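Local coordinates for binding domain (Hc) of Paraclostridial Mosquitocidal Protein 1 (Paraclostridium bifermentans, PDB 6HOX) that mediates host nerve cell targeting as the receptor-binding part of a clostridial neurotoxin that specifically targets Anopheles mosquitoes, at residues A[25-30]-A[224-229]; A[88-93]-A[170-175]. One frame throughout, in Å; residues are numbered along the deposited sequence.

Interaction 1: residues A[25-30]-A[224-229]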
loop_
_atom_site.group_PDB
_atom_site.type_symbol
_atom_site.label_atom_id
_atom_site.label_comp_id
_atom_site.label_asym_id
_atom_site.label_seq_id
_atom_site.Cartn_x
_atom_site.Cartn_y
_atom_site.Cartn_z
ATOM N N LEU A 25 6.004 -8.580 -22.595
ATOM C CA LEU A 25 5.919 -7.185 -22.173
ATOM C C LEU A 25 6.224 -6.270 -23.363
ATOM O O LEU A 25 7.315 -6.323 -23.896
ATOM C CB LEU A 25 6.931 -6.950 -21.051
ATOM C CG LEU A 25 6.938 -5.534 -20.482
ATOM C CD1 LEU A 25 5.716 -5.319 -19.596
ATOM C CD2 LEU A 25 8.225 -5.263 -19.710
ATOM N N VAL A 26 5.283 -5.399 -23.736
ATOM C CA VAL A 26 5.495 -4.544 -24.903
ATOM C C VAL A 26 5.655 -3.077 -24.481
ATOM O O VAL A 26 6.079 -2.259 -25.274
ATOM C CB VAL A 26 4.391 -4.723 -25.963
ATOM C CG1 VAL A 26 4.347 -6.154 -26.480
ATOM C CG2 VAL A 26 3.022 -4.270 -25.485
ATOM N N PHE A 27 5.336 -2.762 -23.223
ATOM C CA PHE A 27 5.397 -1.401 -22.716
ATOM C C PHE A 27 5.475 -1.439 -21.191
ATOM O O PHE A 27 4.724 -2.162 -20.572
ATOM C CB PHE A 27 4.154 -0.617 -23.143
ATOM C CG PHE A 27 4.126 0.812 -22.675
ATOM C CD1 PHE A 27 4.899 1.776 -23.301
ATOM C CD2 PHE A 27 3.338 1.197 -21.594
ATOM C CE1 PHE A 27 4.878 3.090 -22.860
ATOM C CE2 PHE A 27 3.301 2.518 -21.162
ATOM C CZ PHE A 27 4.079 3.459 -21.788
ATOM N N SER A 28 6.349 -0.615 -20.608
ATOM C CA SER A 28 6.454 -0.518 -19.157
ATOM C C SER A 28 6.858 0.902 -18.761
ATOM O O SER A 28 8.005 1.306 -18.954
ATOM C CB SER A 28 7.414 -1.528 -18.606
ATOM O OG SER A 28 7.524 -1.387 -17.203
ATOM N N LEU A 29 5.919 1.631 -18.155
ATOM C CA LEU A 29 6.127 3.024 -17.842
ATOM C C LEU A 29 6.652 3.132 -16.408
ATOM O O LEU A 29 5.999 2.664 -15.468
ATOM C CB LEU A 29 4.803 3.776 -17.983
ATOM C CG LEU A 29 4.836 5.258 -17.639
ATOM C CD1 LEU A 29 5.651 6.040 -18.651
ATOM C CD2 LEU A 29 3.426 5.813 -17.549
ATOM N N GLY A 30 7.811 3.780 -16.266
ATOM C CA GLY A 30 8.420 3.974 -14.965
ATOM C C GLY A 30 9.496 5.034 -15.018
ATOM O O GLY A 30 9.606 5.786 -16.005
ATOM N N PHE A 224 3.399 0.844 -15.111
ATOM C CA PHE A 224 2.248 0.661 -15.956
ATOM C C PHE A 224 2.703 -0.124 -17.186
ATOM O O PHE A 224 3.427 0.392 -18.056
ATOM C CB PHE A 224 1.569 1.979 -16.312
ATOM C CG PHE A 224 0.280 1.817 -17.078
ATOM C CD1 PHE A 224 0.284 1.501 -18.428
ATOM C CD2 PHE A 224 -0.942 1.996 -16.442
ATOM C CE1 PHE A 224 -0.908 1.385 -19.134
ATOM C CE2 PHE A 224 -2.132 1.874 -17.143
ATOM C CZ PHE A 224 -2.112 1.562 -18.484
ATOM N N ASN A 225 2.317 -1.397 -17.197
ATOM C CA ASN A 225 2.808 -2.366 -18.113
ATOM C C ASN A 225 1.667 -2.815 -19.021
ATOM O O ASN A 225 0.539 -2.960 -18.557
ATOM C CB ASN A 225 3.403 -3.577 -17.396
ATOM C CG ASN A 225 4.625 -3.236 -16.579
ATOM O OD1 ASN A 225 5.113 -2.107 -16.628
ATOM N ND2 ASN A 225 5.092 -4.206 -15.804
ATOM N N ILE A 226 1.990 -3.006 -20.305
ATOM C CA ILE A 226 1.111 -3.689 -21.276
ATOM C C ILE A 226 1.821 -4.954 -21.760
ATOM O O ILE A 226 2.999 -4.926 -22.121
ATOM C CB ILE A 226 0.732 -2.777 -22.458
ATOM C CG1 ILE A 226 0.085 -1.473 -21.982
ATOM C CG2 ILE A 226 -0.161 -3.555 -23.423
ATOM C CD1 ILE A 226 -0.024 -0.406 -23.038
ATOM N N TYR A 227 1.082 -6.062 -21.739
ATOM C CA TYR A 227 1.537 -7.351 -22.194
ATOM C C TYR A 227 0.635 -7.770 -23.351
ATOM O O TYR A 227 -0.574 -7.486 -23.317
ATOM C CB TYR A 227 1.452 -8.427 -21.107
ATOM C CG TYR A 227 2.200 -8.129 -19.835
ATOM C CD1 TYR A 227 1.669 -7.281 -18.870
ATOM C CD2 TYR A 227 3.427 -8.713 -19.575
ATOM C CE1 TYR A 227 2.357 -6.998 -17.696
ATOM C CE2 TYR A 227 4.120 -8.453 -18.403
ATOM C CZ TYR A 227 3.589 -7.582 -17.468
ATOM O OH TYR A 227 4.275 -7.315 -16.330
ATOM N N GLN A 228 1.227 -8.483 -24.321
ATOM C CA GLN A 228 0.548 -8.862 -25.563
ATOM C C GLN A 228 -0.082 -10.254 -25.419
ATOM O O GLN A 228 -0.260 -10.956 -26.400
ATOM C CB GLN A 228 1.536 -8.820 -26.735
ATOM C CG GLN A 228 2.576 -9.936 -26.689
ATOM C CD GLN A 228 3.682 -9.749 -27.702
ATOM O OE1 GLN A 228 3.560 -8.976 -28.654
ATOM N NE2 GLN A 228 4.769 -10.478 -27.507
ATOM N N ARG A 229 -0.442 -10.625 -24.189
ATOM C CA ARG A 229 -1.172 -11.842 -23.885
ATOM C C ARG A 229 -2.075 -11.553 -22.680
ATOM O O ARG A 229 -1.799 -10.627 -21.916
ATOM C CB ARG A 229 -0.167 -12.961 -23.573
ATOM C CG ARG A 229 -0.779 -14.345 -23.440
ATOM C CD ARG A 229 0.276 -15.435 -23.434
ATOM N NE ARG A 229 1.211 -15.301 -22.323
ATOM C CZ ARG A 229 0.989 -15.739 -21.090
ATOM N NH1 ARG A 229 -0.220 -16.136 -20.731
ATOM N NH2 ARG A 229 1.980 -15.782 -20.219
#

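Interaction 2: residues A[88-93]-A[170-175]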
loop_
_atom_site.group_PDB
_atom_site.type_symbol
_atom_site.label_atom_id
_atom_site.label_comp_id
_atom_site.label_asym_id
_atom_site.label_seq_id
_atom_site.Cartn_x
_atom_site.Cartn_y
_atom_site.Cartn_z
ATOM N N ASP A 88 -5.325 -10.569 -27.571
ATOM C CA ASP A 88 -5.433 -10.610 -26.104
ATOM C C ASP A 88 -4.428 -9.610 -25.511
ATOM O O ASP A 88 -3.395 -9.340 -26.106
ATOM C CB ASP A 88 -5.166 -12.019 -25.566
ATOM C CG ASP A 88 -6.110 -13.085 -26.097
ATOM O OD1 ASP A 88 -7.217 -12.726 -26.571
ATOM O OD2 ASP A 88 -5.727 -14.274 -26.041
ATOM N N PHE A 89 -4.717 -9.058 -24.332
ATOM C CA PHE A 89 -3.711 -8.214 -23.677
ATOM C C PHE A 89 -3.947 -8.179 -22.163
ATOM O O PHE A 89 -5.013 -8.593 -21.673
ATOM C CB PHE A 89 -3.676 -6.812 -24.288
ATOM C CG PHE A 89 -4.943 -6.012 -24.136
ATOM C CD1 PHE A 89 -5.964 -6.117 -25.069
ATOM C CD2 PHE A 89 -5.113 -5.154 -23.063
ATOM C CE1 PHE A 89 -7.129 -5.380 -24.928
ATOM C CE2 PHE A 89 -6.276 -4.414 -22.925
ATOM C CZ PHE A 89 -7.286 -4.530 -23.860
ATOM N N THR A 90 -2.903 -7.726 -21.455
ATOM C CA THR A 90 -2.934 -7.457 -20.040
ATOM C C THR A 90 -2.369 -6.054 -19.785
ATOM O O THR A 90 -1.387 -5.638 -20.421
ATOM C CB THR A 90 -2.157 -8.526 -19.260
ATOM O OG1 THR A 90 -2.813 -9.764 -19.537
ATOM C CG2 THR A 90 -2.120 -8.274 -17.767
ATOM N N ILE A 91 -3.055 -5.328 -18.899
ATOM C CA ILE A 91 -2.602 -4.098 -18.330
ATOM C C ILE A 91 -2.365 -4.352 -16.833
ATOM O O ILE A 91 -3.250 -4.869 -16.154
ATOM C CB ILE A 91 -3.628 -2.972 -18.583
ATOM C CG1 ILE A 91 -3.684 -2.585 -20.065
ATOM C CG2 ILE A 91 -3.335 -1.756 -17.707
ATOM C CD1 ILE A 91 -4.774 -1.589 -20.416
ATOM N N SER A 92 -1.184 -3.972 -16.337
ATOM C CA SER A 92 -0.876 -3.975 -14.890
ATOM C C SER A 92 -0.230 -2.645 -14.480
ATOM O O SER A 92 0.360 -1.943 -15.295
ATOM C CB SER A 92 -0.035 -5.164 -14.482
ATOM O OG SER A 92 1.299 -5.103 -14.969
ATOM N N PHE A 93 -0.400 -2.281 -13.207
ATOM C CA PHE A 93 0.198 -1.062 -12.678
ATOM C C PHE A 93 0.065 -1.006 -11.155
ATOM O O PHE A 93 -0.910 -1.543 -10.528
ATOM C CB PHE A 93 -0.446 0.188 -13.297
ATOM C CG PHE A 93 -1.943 0.309 -13.137
ATOM C CD1 PHE A 93 -2.804 -0.292 -14.042
ATOM C CD2 PHE A 93 -2.489 1.055 -12.111
ATOM C CE1 PHE A 93 -4.177 -0.190 -13.900
ATOM C CE2 PHE A 93 -3.862 1.191 -11.992
ATOM C CZ PHE A 93 -4.704 0.554 -12.875
ATOM N N THR A 170 -4.277 -5.471 -11.921
ATOM C CA THR A 170 -4.095 -6.221 -13.138
ATOM C C THR A 170 -5.458 -6.358 -13.827
ATOM O O THR A 170 -6.442 -6.695 -13.188
ATOM C CB THR A 170 -3.458 -7.605 -12.905
ATOM O OG1 THR A 170 -2.282 -7.526 -12.097
ATOM C CG2 THR A 170 -3.096 -8.303 -14.206
ATOM N N ILE A 171 -5.477 -6.111 -15.143
ATOM C CA ILE A 171 -6.664 -6.269 -15.996
ATOM C C ILE A 171 -6.242 -7.152 -17.182
ATOM O O ILE A 171 -5.324 -6.798 -17.912
ATOM C CB ILE A 171 -7.184 -4.888 -16.465
ATOM C CG1 ILE A 171 -7.593 -3.990 -15.299
ATOM C CG2 ILE A 171 -8.319 -4.993 -17.472
ATOM C CD1 ILE A 171 -7.571 -2.538 -15.667
ATOM N N THR A 172 -6.883 -8.308 -17.341
ATOM C CA THR A 172 -6.586 -9.217 -18.425
ATOM C C THR A 172 -7.783 -9.201 -19.385
ATOM O O THR A 172 -8.953 -9.193 -18.952
ATOM C CB THR A 172 -6.219 -10.614 -17.896
ATOM O OG1 THR A 172 -7.367 -11.224 -17.307
ATOM C CG2 THR A 172 -5.107 -10.589 -16.866
ATOM N N VAL A 173 -7.479 -9.142 -20.688
ATOM C CA VAL A 173 -8.482 -9.112 -21.748
ATOM C C VAL A 173 -8.185 -10.251 -22.729
ATOM O O VAL A 173 -7.178 -10.246 -23.441
ATOM C CB VAL A 173 -8.507 -7.734 -22.426
ATOM C CG1 VAL A 173 -9.546 -7.655 -23.536
ATOM C CG2 VAL A 173 -8.733 -6.635 -21.398
ATOM N N ASN A 174 -9.047 -11.267 -22.675
ATOM C CA ASN A 174 -9.138 -12.321 -23.646
ATOM C C ASN A 174 -10.346 -11.994 -24.516
ATOM O O ASN A 174 -11.484 -12.286 -24.111
ATOM C CB ASN A 174 -9.273 -13.689 -22.979
ATOM C CG ASN A 174 -9.395 -14.832 -23.966
ATOM O OD1 ASN A 174 -9.320 -15.990 -23.570
ATOM N ND2 ASN A 174 -9.585 -14.526 -25.240
ATOM N N GLN A 175 -10.085 -11.325 -25.649
ATOM C CA GLN A 175 -11.141 -10.840 -26.545
ATOM C C GLN A 175 -11.942 -12.065 -27.006
ATOM O O GLN A 175 -11.381 -13.134 -27.214
ATOM C CB GLN A 175 -10.558 -9.950 -27.657
ATOM C CG GLN A 175 -10.021 -8.619 -27.120
ATOM C CD GLN A 175 -9.813 -7.486 -28.104
ATOM O OE1 GLN A 175 -8.682 -7.107 -28.413
ATOM N NE2 GLN A 175 -10.903 -6.874 -28.541
HETATM O O HOH W 1 -8.484 -15.091 -27.580
#

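Interaction 1: residues A[25-30]-A[224-229]
Two residues, V26 and F27, stand opposite the single residue I226, forming a classic beta bulge in the antiparallel pairing of 25-30 with 224-227. The I226 carbonyl oxygen takes two backbone N-H groups there: V26 N gives a nearly straight bond of 2.8 Å to I226 O (169° at the hydrogen), while that of F27 N is long and weak. Beyond the bulge the ladder is regular, with I226 N bonded to F27 O, L29 N to F224 O, and F224 N to L29 O.

Apolar contacts differ between the two faces. On the face of L25, N225 and Y227, the leucine lays CD1 over one face of the tyrosine ring, 3.9 Å from the ring centroid, in a CH-pi contact. With L25 CG anti to the backbone N (chi1 -179°), the same methyl also reaches N225 CB, at 3.6 Å. On the other face, F27 CD2 lies 4.0 Å from I226 CD1, and F27 CE2 is 4.2 Å from F224 CD1. At the bulge V26 CG2 meets I226 CG2. The other V26 methyl, CG1, lies 3.6 Å from OE1, the amide oxygen of the exposed Q228 side chain.

Strand 25-32 is flanked by strand 35-38, with S28 N bonded to D38 OD1. Strand 218-227 passes between 25-32 and 89-96, and L46 of strand 46-48 packs on F27 and L29.

Interaction 2: residues A[88-93]-A[170-175]
Strands 89-96 and 167-174 are antiparallel neighbours in a sheet of the N-terminal receptor-binding subdomain, whose sequence family belongs to the concanavalin clan of lectin-like beta-sandwiches. F89 pairs with V173 and I91 with I171, each through two backbone bonds; V173 N to F89 O (2.7 Å) and I171 N to I91 O (2.7 Å) both run nearly along the C=O axis.

The F89 and V173 side chains run side by side in the same direction, and V173 CB sits over one face of the F89 ring, 3.8 Å from its centroid, a CH-pi contact. With chi1 at 63°, F89 CG is flanked by both backbone neighbours of CA, the N and the carbonyl carbon, and CZ comes to 3.5 Å from V173 CG2. This is the inward side of the sheet: W134, on strand 131-137 of the second sheet, packs against F89, I91, I171 and V173.

On the reverse side the threonines meet through methyls, T90 CG2 lying 3.7 Å from T170 CG2. T90 OG1 touches T172 CG2, while its hydrogen-bond partners are R229 and L231.

Next to the F89-V173 pair, D88 OD1 accepts a weak bond from Q175 N (3.3 Å) and a second one from a water, which in turn accepts a weak bond from N174 ND2.

How the interactions relate
Both interactions belong to one antiparallel sheet, in the strand order 25-32, 218-227, 89-96 and 167-174, and their centres lie 10 Å apart. The inner strands join them directly: N225 N is 2.8 Å from S92 O, a probable hydrogen bond, and R229 O lies 2.7 Å from T90 OG1, linking the chain that leaves strand 218-227 to interaction 2. Y227 packs across the same join, with CE1 3.5 Å from S92 OG and O 3.3 Å from F89 CB. In sequence, both segments of interaction 2 fall between the two of interaction 1, which sets the first strand of the model beside the last strand of this sheet, 218-227.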